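Local coordinates for protein salt-tolerant glutaminase (Micrococcus luteus, PDB 3AGD) that probably catalyses the hydrolysis of L-glutamine to L-glutamate and ammonium, and belongs to the glutaminase family, at residues 73-78 and 230-235; 85-90 and 117-122; 106-111 and 172-177. One frame throughout, in Å; residues are numbered along the deposited sequence.

In the fold
All three contacts lie within the glutaminase family region, in the helical part of the chain. Contact 1 joins helix 67-78 to helix 227-240, and the other segments fall in the sequence between these two. Contact 2 packs the loop after helix 80-84 onto helix 114-123; contact 3 sets a later part of the same loop against the end of helix 165-176, so their segments alternate along the chain. Contact 2 touches both others, its centre about 11 Å from that of contact 1 and 7 Å from that of contact 3, while contacts 1 and 3 stay about 8 Å apart at their nearest atoms. Loop 85-111 is thus packed among helices 67-78, 114-123 and 165-176, close to residues seen to bind L-glutamate.

Contact 1: 73-78 and 230-235; sequences AALVDR and ARRVVS
Leu75, whose side chain has the most surface buried here, reaches from helix 67-78 between two residues of helix 227-240. Its CD1 meets the aliphatic part of Arg232, with 3.9 Å from Leu75 CD1 to Arg232 CG, and the same methyl lies 4.3 Å from Val233 CG2. The other methyl approaches the guanidinium obliquely, Leu75 CD2 standing 4.1 Å from Arg232 NH1. The two side chains cross at about a right angle. Arg232 starts with CG anti to the backbone N (chi1 163°) and then bends at chi2 and chi3, which turns the guanidinium back beside Leu75 CD2 while CG rests on Leu75 CD1. Its charge is met outside the two segments: NH1 forms a salt bridge with Asp84 and a hydrogen bond with Tyr71, so the buried arginine is apolar along its stem and paired at its head. Val233 also packs on Pro68, Tyr71 and Ala72 of helix 67-78, and Phe80 touches both Leu75 and Arg232. The contact lies away from the glutamate-binding residues. With Leu75 CA and Arg232 CA 9.3 Å apart, it is side-chain-mediated helix-helix packing in the helical part of the glutaminase domain, a family of the beta-lactamase clan.

Contact 2: 85-90 and 117-122; sequences RQVGLN and ALAVHQ
Gln86 meets Ala119 through its backbone: Gln86 O lies 3.8 Å from Ala119 CB, a van der Waals approach of a carbonyl to a methyl. Here the loop runs close to helix 114-123, with Gln86 CA and Ala119 CA 6.5 Å apart. The Gln86 side chain sets out toward the helix and packs on Val179, which also touches Ala119. Val87 follows and supplies the side-chain contact with a single methyl. CG1 is anti to the backbone N (chi1 -179°), which puts CG2 anti to the carbonyl carbon, and this second branch touches two successive helix residues, at 3.8 Å from Val87 CG2 to Ala119 CB and 3.9 Å from Val87 CG2 to Val120 CG2. Val120 offers the equivalent branch in return; it also packs on Thr70 and Tyr71, and its side chain is about 8 Å from that of Tyr191, a residue seen to bind L-glutamate. Farther along, Gly88 pairs through its backbone with Pro108, and Leu89 turns to Tyr71 and to Gln248 of the second subunit. No hydrogen bond joins the segments; they meet through methyl packing and a carbonyl against a methyl, an apolar contact set by fit of shape.

Contact 3: 106-111 and 172-177; sequences HRPDNA and HMLRSY
His106 and Tyr177 meet with their side chains crossing at about a right angle. His106 ND1 lies 3.9 Å from Tyr177 CD2, near the plane of the phenol ring and at its edge, whereas the tyrosine carbon comes to the imidazole obliquely. A second touch is made by the histidine stem, His106 CB standing 3.9 Å from Tyr177 O. Two residues on from His106, Pro108 crosses Leu174, again at about a right angle, with 4.0 Å between Pro108 CD and Leu174 CD2. In Leu174, CG is anti to the carbonyl carbon (chi1 -67°) and CD1 continues the chain in extended form (chi2 173°), so that CD2 is the branch turned to the proline ring.

The polar ends of the two rings are held by residues beyond the segments. His106 ND1 hydrogen-bonds Leu101 O, so the nitrogen beside the phenol edge is engaged with a backbone carbonyl and its approach to Tyr177 is plain packing. Tyr177 OH hydrogen-bonds Glu98 OE2, which ties down the far end of the ring, and Glu102 packs against the same side chain. Met173 O also lies at the edge of the Tyr177 ring, in its plane. Tyr177 is the first residue to leave helical angles, and its backbone N makes weak hydrogen bonds to Met173 O and Leu174 O as the helix ends.

Both segments also pack on helix 114-123: Pro108 on Ala115 and Ala119, Leu174 on Leu118. The Leu174 side chain is about 8 Å from those of Asn114 and Asn167, both seen to bind L-glutamate. The loop carrying His106 and Pro108 thus bridges the end of helix 165-176 and the flank of helix 114-123.

Contact 1: 73-78 and 230-235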
loop_
_atom_site.group_PDB
_atom_site.type_symbol
_atom_site.label_atom_id
_atom_site.label_comp_id
_atom_site.label_asym_id
_atom_site.label_seq_id
_atom_site.Cartn_x
_atom_site.Cartn_y
_atom_site.Cartn_z
ATOM N N ALA A 73 -18.374 4.804 10.170
ATOM C CA ALA A 73 -19.567 5.591 10.480
ATOM C C ALA A 73 -19.302 6.582 11.619
ATOM O O ALA A 73 -19.752 7.729 11.577
ATOM C CB ALA A 73 -20.719 4.660 10.857
ATOM N N ALA A 74 -18.579 6.128 12.637
ATOM C CA ALA A 74 -18.249 6.973 13.776
ATOM C C ALA A 74 -17.395 8.154 13.343
ATOM O O ALA A 74 -17.609 9.283 13.788
ATOM C CB ALA A 74 -17.517 6.161 14.834
ATOM N N LEU A 75 -16.419 7.891 12.478
ATOM C CA LEU A 75 -15.535 8.948 11.986
ATOM C C LEU A 75 -16.353 9.949 11.176
ATOM O O LEU A 75 -16.203 11.167 11.323
ATOM C CB LEU A 75 -14.414 8.336 11.133
ATOM C CG LEU A 75 -13.412 7.481 11.926
ATOM C CD1 LEU A 75 -12.647 6.536 11.010
ATOM C CD2 LEU A 75 -12.459 8.406 12.681
ATOM N N VAL A 76 -17.225 9.431 10.321
ATOM C CA VAL A 76 -18.085 10.282 9.508
ATOM C C VAL A 76 -19.005 11.113 10.399
ATOM O O VAL A 76 -19.151 12.316 10.215
ATOM C CB VAL A 76 -18.978 9.445 8.566
ATOM C CG1 VAL A 76 -20.078 10.325 7.970
ATOM C CG2 VAL A 76 -18.136 8.844 7.458
ATOM N N ASP A 77 -19.610 10.464 11.384
ATOM C CA ASP A 77 -20.544 11.143 12.268
ATOM C C ASP A 77 -19.988 12.124 13.276
ATOM O O ASP A 77 -20.570 13.184 13.484
ATOM C CB ASP A 77 -21.392 10.119 13.021
ATOM C CG ASP A 77 -22.268 9.306 12.097
ATOM O OD1 ASP A 77 -22.740 9.869 11.087
ATOM O OD2 ASP A 77 -22.497 8.111 12.385
ATOM N N ARG A 78 -18.871 11.784 13.906
ATOM C CA ARG A 78 -18.314 12.645 14.945
ATOM C C ARG A 78 -17.009 13.361 14.614
ATOM O O ARG A 78 -16.597 14.256 15.347
ATOM C CB ARG A 78 -18.135 11.819 16.223
ATOM C CG ARG A 78 -19.406 11.108 16.672
ATOM C CD ARG A 78 -20.409 12.082 17.281
ATOM N NE ARG A 78 -20.183 12.280 18.707
ATOM C CZ ARG A 78 -20.394 11.347 19.631
ATOM N NH1 ARG A 78 -20.840 10.150 19.287
ATOM N NH2 ARG A 78 -20.152 11.609 20.904
ATOM N N ALA A 230 -11.758 6.201 4.735
ATOM C CA ALA A 230 -11.501 4.864 4.219
ATOM C C ALA A 230 -10.054 4.463 4.515
ATOM O O ALA A 230 -9.787 3.341 4.946
ATOM C CB ALA A 230 -11.764 4.826 2.721
ATOM N N ARG A 231 -9.130 5.393 4.296
ATOM C CA ARG A 231 -7.709 5.144 4.526
ATOM C C ARG A 231 -7.407 4.800 5.981
ATOM O O ARG A 231 -6.577 3.934 6.263
ATOM C CB ARG A 231 -6.884 6.368 4.119
ATOM C CG ARG A 231 -6.445 6.400 2.662
ATOM C CD ARG A 231 -5.628 7.659 2.396
ATOM N NE ARG A 231 -5.004 8.132 3.629
ATOM C CZ ARG A 231 -5.134 9.363 4.115
ATOM N NH1 ARG A 231 -5.862 10.264 3.468
ATOM N NH2 ARG A 231 -4.564 9.684 5.268
ATOM N N ARG A 232 -8.072 5.493 6.898
ATOM C CA ARG A 232 -7.875 5.256 8.320
ATOM C C ARG A 232 -8.371 3.864 8.685
ATOM O O ARG A 232 -7.744 3.149 9.466
ATOM C CB ARG A 232 -8.629 6.315 9.141
ATOM C CG ARG A 232 -8.844 5.955 10.617
ATOM C CD ARG A 232 -7.544 5.825 11.401
ATOM N NE ARG A 232 -6.962 7.113 11.774
ATOM C CZ ARG A 232 -7.436 7.913 12.730
ATOM N NH1 ARG A 232 -8.510 7.571 13.429
ATOM N NH2 ARG A 232 -6.825 9.059 12.996
ATOM N N VAL A 233 -9.501 3.480 8.107
ATOM C CA VAL A 233 -10.087 2.181 8.396
ATOM C C VAL A 233 -9.200 1.045 7.909
ATOM O O VAL A 233 -8.914 0.100 8.648
ATOM C CB VAL A 233 -11.485 2.056 7.757
ATOM C CG1 VAL A 233 -12.017 0.643 7.928
ATOM C CG2 VAL A 233 -12.438 3.060 8.410
ATOM N N VAL A 234 -8.748 1.137 6.666
ATOM C CA VAL A 234 -7.904 0.081 6.141
ATOM C C VAL A 234 -6.562 0.045 6.874
ATOM O O VAL A 234 -5.979 -1.023 7.029
ATOM C CB VAL A 234 -7.708 0.237 4.627
ATOM C CG1 VAL A 234 -6.898 -0.929 4.084
ATOM C CG2 VAL A 234 -9.080 0.296 3.941
ATOM N N SER A 235 -6.081 1.198 7.339
ATOM C CA SER A 235 -4.819 1.232 8.084
ATOM C C SER A 235 -4.980 0.443 9.381
ATOM O O SER A 235 -4.144 -0.390 9.723
ATOM C CB SER A 235 -4.404 2.674 8.425
ATOM O OG SER A 235 -3.941 3.378 7.283
#

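Contact 2: 85-90 and 117-122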
loop_
_atom_site.group_PDB
_atom_site.type_symbol
_atom_site.label_atom_id
_atom_site.label_comp_id
_atom_site.label_asym_id
_atom_site.label_seq_id
_atom_site.Cartn_x
_atom_site.Cartn_y
_atom_site.Cartn_z
ATOM N N ARG A 85 -10.221 10.555 20.570
ATOM C CA ARG A 85 -10.144 10.790 22.005
ATOM C C ARG A 85 -10.632 9.554 22.762
ATOM O O ARG A 85 -10.270 9.352 23.919
ATOM C CB ARG A 85 -11.007 11.992 22.418
ATOM C CG ARG A 85 -10.343 13.357 22.294
ATOM C CD ARG A 85 -11.130 14.425 23.072
ATOM N NE ARG A 85 -12.344 14.869 22.384
ATOM C CZ ARG A 85 -12.371 15.792 21.422
ATOM N NH1 ARG A 85 -11.247 16.383 21.028
ATOM N NH2 ARG A 85 -13.520 16.122 20.847
ATOM N N GLN A 86 -11.442 8.725 22.104
ATOM C CA GLN A 86 -11.999 7.529 22.743
ATOM C C GLN A 86 -11.492 6.207 22.173
ATOM O O GLN A 86 -11.667 5.153 22.787
ATOM C CB GLN A 86 -13.530 7.534 22.638
ATOM C CG GLN A 86 -14.231 8.777 23.175
ATOM C CD GLN A 86 -14.099 8.942 24.682
ATOM O OE1 GLN A 86 -14.753 9.795 25.276
ATOM N NE2 GLN A 86 -13.253 8.130 25.304
ATOM N N VAL A 87 -10.880 6.258 20.997
ATOM C CA VAL A 87 -10.380 5.051 20.351
ATOM C C VAL A 87 -8.955 5.280 19.855
ATOM O O VAL A 87 -8.704 6.177 19.047
ATOM C CB VAL A 87 -11.295 4.659 19.157
ATOM C CG1 VAL A 87 -10.786 3.388 18.491
ATOM C CG2 VAL A 87 -12.728 4.467 19.642
ATOM N N GLY A 88 -8.025 4.467 20.344
ATOM C CA GLY A 88 -6.634 4.609 19.946
ATOM C C GLY A 88 -6.294 3.964 18.616
ATOM O O GLY A 88 -7.159 3.403 17.941
ATOM N N LEU A 89 -5.021 4.044 18.241
ATOM C CA LEU A 89 -4.539 3.469 16.987
ATOM C C LEU A 89 -3.439 2.471 17.298
ATOM O O LEU A 89 -2.726 2.013 16.403
ATOM C CB LEU A 89 -3.967 4.567 16.091
ATOM C CG LEU A 89 -4.901 5.713 15.710
ATOM C CD1 LEU A 89 -4.117 6.799 14.979
ATOM C CD2 LEU A 89 -6.021 5.171 14.841
ATOM N N ASN A 90 -3.293 2.152 18.579
ATOM C CA ASN A 90 -2.266 1.225 19.019
ATOM C C ASN A 90 -2.607 -0.210 18.649
ATOM O O ASN A 90 -3.627 -0.744 19.071
ATOM C CB ASN A 90 -2.080 1.329 20.534
ATOM C CG ASN A 90 -0.954 0.453 21.043
ATOM O OD1 ASN A 90 -1.154 -0.392 21.919
ATOM N ND2 ASN A 90 0.239 0.648 20.497
ATOM N N ALA A 117 -14.214 -1.576 19.893
ATOM C CA ALA A 117 -15.435 -1.703 19.102
ATOM C C ALA A 117 -16.646 -1.221 19.898
ATOM O O ALA A 117 -17.602 -0.691 19.329
ATOM C CB ALA A 117 -15.628 -3.158 18.664
ATOM N N LEU A 118 -16.597 -1.409 21.215
ATOM C CA LEU A 118 -17.673 -0.968 22.093
ATOM C C LEU A 118 -17.614 0.556 22.157
ATOM O O LEU A 118 -18.646 1.228 22.160
ATOM C CB LEU A 118 -17.501 -1.567 23.497
ATOM C CG LEU A 118 -17.716 -3.083 23.627
ATOM C CD1 LEU A 118 -17.152 -3.575 24.951
ATOM C CD2 LEU A 118 -19.206 -3.413 23.521
ATOM N N ALA A 119 -16.400 1.096 22.199
ATOM C CA ALA A 119 -16.211 2.544 22.250
ATOM C C ALA A 119 -16.724 3.173 20.959
ATOM O O ALA A 119 -17.298 4.260 20.978
ATOM C CB ALA A 119 -14.731 2.881 22.447
ATOM N N VAL A 120 -16.510 2.483 19.841
ATOM C CA VAL A 120 -16.960 2.957 18.534
ATOM C C VAL A 120 -18.491 2.995 18.444
ATOM O O VAL A 120 -19.067 3.966 17.960
ATOM C CB VAL A 120 -16.421 2.051 17.399
ATOM C CG1 VAL A 120 -17.222 2.274 16.116
ATOM C CG2 VAL A 120 -14.941 2.351 17.154
ATOM N N HIS A 121 -19.149 1.940 18.910
ATOM C CA HIS A 121 -20.604 1.888 18.856
ATOM C C HIS A 121 -21.221 3.027 19.671
ATOM O O HIS A 121 -22.221 3.617 19.267
ATOM C CB HIS A 121 -21.106 0.535 19.364
ATOM C CG HIS A 121 -22.507 0.221 18.945
ATOM N ND1 HIS A 121 -23.610 0.826 19.512
ATOM C CD2 HIS A 121 -22.984 -0.593 17.974
ATOM C CE1 HIS A 121 -24.704 0.399 18.906
ATOM N NE2 HIS A 121 -24.351 -0.463 17.969
ATOM N N GLN A 122 -20.599 3.335 20.806
ATOM C CA GLN A 122 -21.040 4.400 21.701
ATOM C C GLN A 122 -20.939 5.785 21.054
ATOM O O GLN A 122 -21.620 6.718 21.472
ATOM C CB GLN A 122 -20.201 4.365 22.996
ATOM C CG GLN A 122 -20.264 5.638 23.862
ATOM C CD GLN A 122 -21.486 5.702 24.768
ATOM O OE1 GLN A 122 -21.487 5.155 25.873
ATOM N NE2 GLN A 122 -22.534 6.366 24.298
#

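Contact 3: 106-111 and 172-177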
loop_
_atom_site.group_PDB
_atom_site.type_symbol
_atom_site.label_atom_id
_atom_site.label_comp_id
_atom_site.label_asym_id
_atom_site.label_seq_id
_atom_site.Cartn_x
_atom_site.Cartn_y
_atom_site.Cartn_z
ATOM N N HIS A 106 -6.735 7.611 28.065
ATOM C CA HIS A 106 -7.856 6.814 28.564
ATOM C C HIS A 106 -8.714 6.311 27.413
ATOM O O HIS A 106 -9.838 6.769 27.219
ATOM C CB HIS A 106 -8.726 7.649 29.504
ATOM C CG HIS A 106 -7.983 8.208 30.677
ATOM N ND1 HIS A 106 -7.234 7.420 31.525
ATOM C CD2 HIS A 106 -7.876 9.473 31.142
ATOM C CE1 HIS A 106 -6.695 8.178 32.462
ATOM N NE2 HIS A 106 -7.068 9.429 32.254
ATOM N N ARG A 107 -8.183 5.367 26.650
ATOM C CA ARG A 107 -8.918 4.827 25.516
ATOM C C ARG A 107 -8.399 3.440 25.156
ATOM O O ARG A 107 -7.204 3.165 25.294
ATOM C CB ARG A 107 -8.762 5.760 24.314
ATOM C CG ARG A 107 -7.331 5.818 23.785
ATOM C CD ARG A 107 -7.088 7.009 22.871
ATOM N NE ARG A 107 -5.684 7.076 22.480
ATOM C CZ ARG A 107 -5.110 8.130 21.909
ATOM N NH1 ARG A 107 -5.822 9.222 21.654
ATOM N NH2 ARG A 107 -3.820 8.092 21.599
ATOM N N PRO A 108 -9.296 2.540 24.711
ATOM C CA PRO A 108 -8.866 1.191 24.334
ATOM C C PRO A 108 -7.874 1.327 23.173
ATOM O O PRO A 108 -7.879 2.341 22.472
ATOM C CB PRO A 108 -10.176 0.507 23.935
ATOM C CG PRO A 108 -11.040 1.646 23.476
ATOM C CD PRO A 108 -10.744 2.711 24.502
ATOM N N ASP A 109 -7.036 0.315 22.964
ATOM C CA ASP A 109 -6.020 0.371 21.915
ATOM C C ASP A 109 -6.452 0.659 20.476
ATOM O O ASP A 109 -5.815 1.467 19.796
ATOM C CB ASP A 109 -5.162 -0.896 21.953
ATOM C CG ASP A 109 -4.175 -0.891 23.114
ATOM O OD1 ASP A 109 -3.936 0.198 23.682
ATOM O OD2 ASP A 109 -3.631 -1.963 23.450
ATOM N N ASN A 110 -7.502 0.007 19.989
ATOM C CA ASN A 110 -7.944 0.270 18.619
ATOM C C ASN A 110 -9.355 -0.240 18.347
ATOM O O ASN A 110 -9.932 -0.954 19.163
ATOM C CB ASN A 110 -6.966 -0.339 17.606
ATOM C CG ASN A 110 -6.862 -1.841 17.732
ATOM O OD1 ASN A 110 -5.899 -2.366 18.292
ATOM N ND2 ASN A 110 -7.862 -2.546 17.221
ATOM N N ALA A 111 -9.894 0.128 17.187
ATOM C CA ALA A 111 -11.252 -0.238 16.788
ATOM C C ALA A 111 -11.496 -1.699 16.420
ATOM O O ALA A 111 -12.651 -2.117 16.317
ATOM C CB ALA A 111 -11.709 0.667 15.627
ATOM N N HIS A 172 -18.012 -2.275 31.325
ATOM C CA HIS A 172 -17.963 -1.683 32.663
ATOM C C HIS A 172 -16.627 -0.996 32.913
ATOM O O HIS A 172 -16.580 0.105 33.457
ATOM C CB HIS A 172 -18.203 -2.745 33.740
ATOM C CG HIS A 172 -19.652 -3.004 34.021
ATOM N ND1 HIS A 172 -20.481 -2.060 34.591
ATOM C CD2 HIS A 172 -20.420 -4.101 33.816
ATOM C CE1 HIS A 172 -21.694 -2.565 34.726
ATOM N NE2 HIS A 172 -21.685 -3.803 34.265
ATOM N N MET A 173 -15.537 -1.640 32.512
ATOM C CA MET A 173 -14.222 -1.049 32.709
ATOM C C MET A 173 -14.112 0.249 31.914
ATOM O O MET A 173 -13.571 1.241 32.398
ATOM C CB MET A 173 -13.122 -2.019 32.269
ATOM C CG MET A 173 -11.716 -1.575 32.674
ATOM S SD MET A 173 -11.454 -1.563 34.475
ATOM C CE MET A 173 -11.072 -3.289 34.760
ATOM N N LEU A 174 -14.626 0.245 30.691
ATOM C CA LEU A 174 -14.563 1.442 29.858
ATOM C C LEU A 174 -15.350 2.603 30.476
ATOM O O LEU A 174 -14.913 3.751 30.400
ATOM C CB LEU A 174 -15.066 1.138 28.442
ATOM C CG LEU A 174 -14.191 0.178 27.621
ATOM C CD1 LEU A 174 -14.890 -0.170 26.315
ATOM C CD2 LEU A 174 -12.835 0.813 27.337
ATOM N N ARG A 175 -16.505 2.314 31.081
ATOM C CA ARG A 175 -17.298 3.365 31.726
ATOM C C ARG A 175 -16.462 3.932 32.873
ATOM O O ARG A 175 -16.417 5.138 33.094
ATOM C CB ARG A 175 -18.603 2.801 32.306
ATOM C CG ARG A 175 -19.760 2.702 31.326
ATOM C CD ARG A 175 -20.938 1.952 31.942
ATOM N NE ARG A 175 -21.343 2.516 33.225
ATOM C CZ ARG A 175 -22.003 3.661 33.369
ATOM N NH1 ARG A 175 -22.345 4.373 32.305
ATOM N NH2 ARG A 175 -22.305 4.101 34.583
ATOM N N SER A 176 -15.815 3.024 33.598
ATOM C CA SER A 176 -14.966 3.351 34.733
ATOM C C SER A 176 -13.934 4.418 34.383
ATOM O O SER A 176 -13.585 5.250 35.219
ATOM C CB SER A 176 -14.259 2.080 35.209
ATOM O OG SER A 176 -13.401 2.343 36.295
ATOM N N TYR A 177 -13.445 4.393 33.146
ATOM C CA TYR A 177 -12.453 5.366 32.702
ATOM C C TYR A 177 -13.029 6.469 31.821
ATOM O O TYR A 177 -12.280 7.170 31.138
ATOM C CB TYR A 177 -11.311 4.674 31.944
ATOM C CG TYR A 177 -10.347 3.919 32.829
ATOM C CD1 TYR A 177 -10.684 2.675 33.358
ATOM C CD2 TYR A 177 -9.104 4.461 33.158
ATOM C CE1 TYR A 177 -9.810 1.986 34.191
ATOM C CE2 TYR A 177 -8.219 3.780 33.995
ATOM C CZ TYR A 177 -8.580 2.545 34.505
ATOM O OH TYR A 177 -7.711 1.862 35.321
#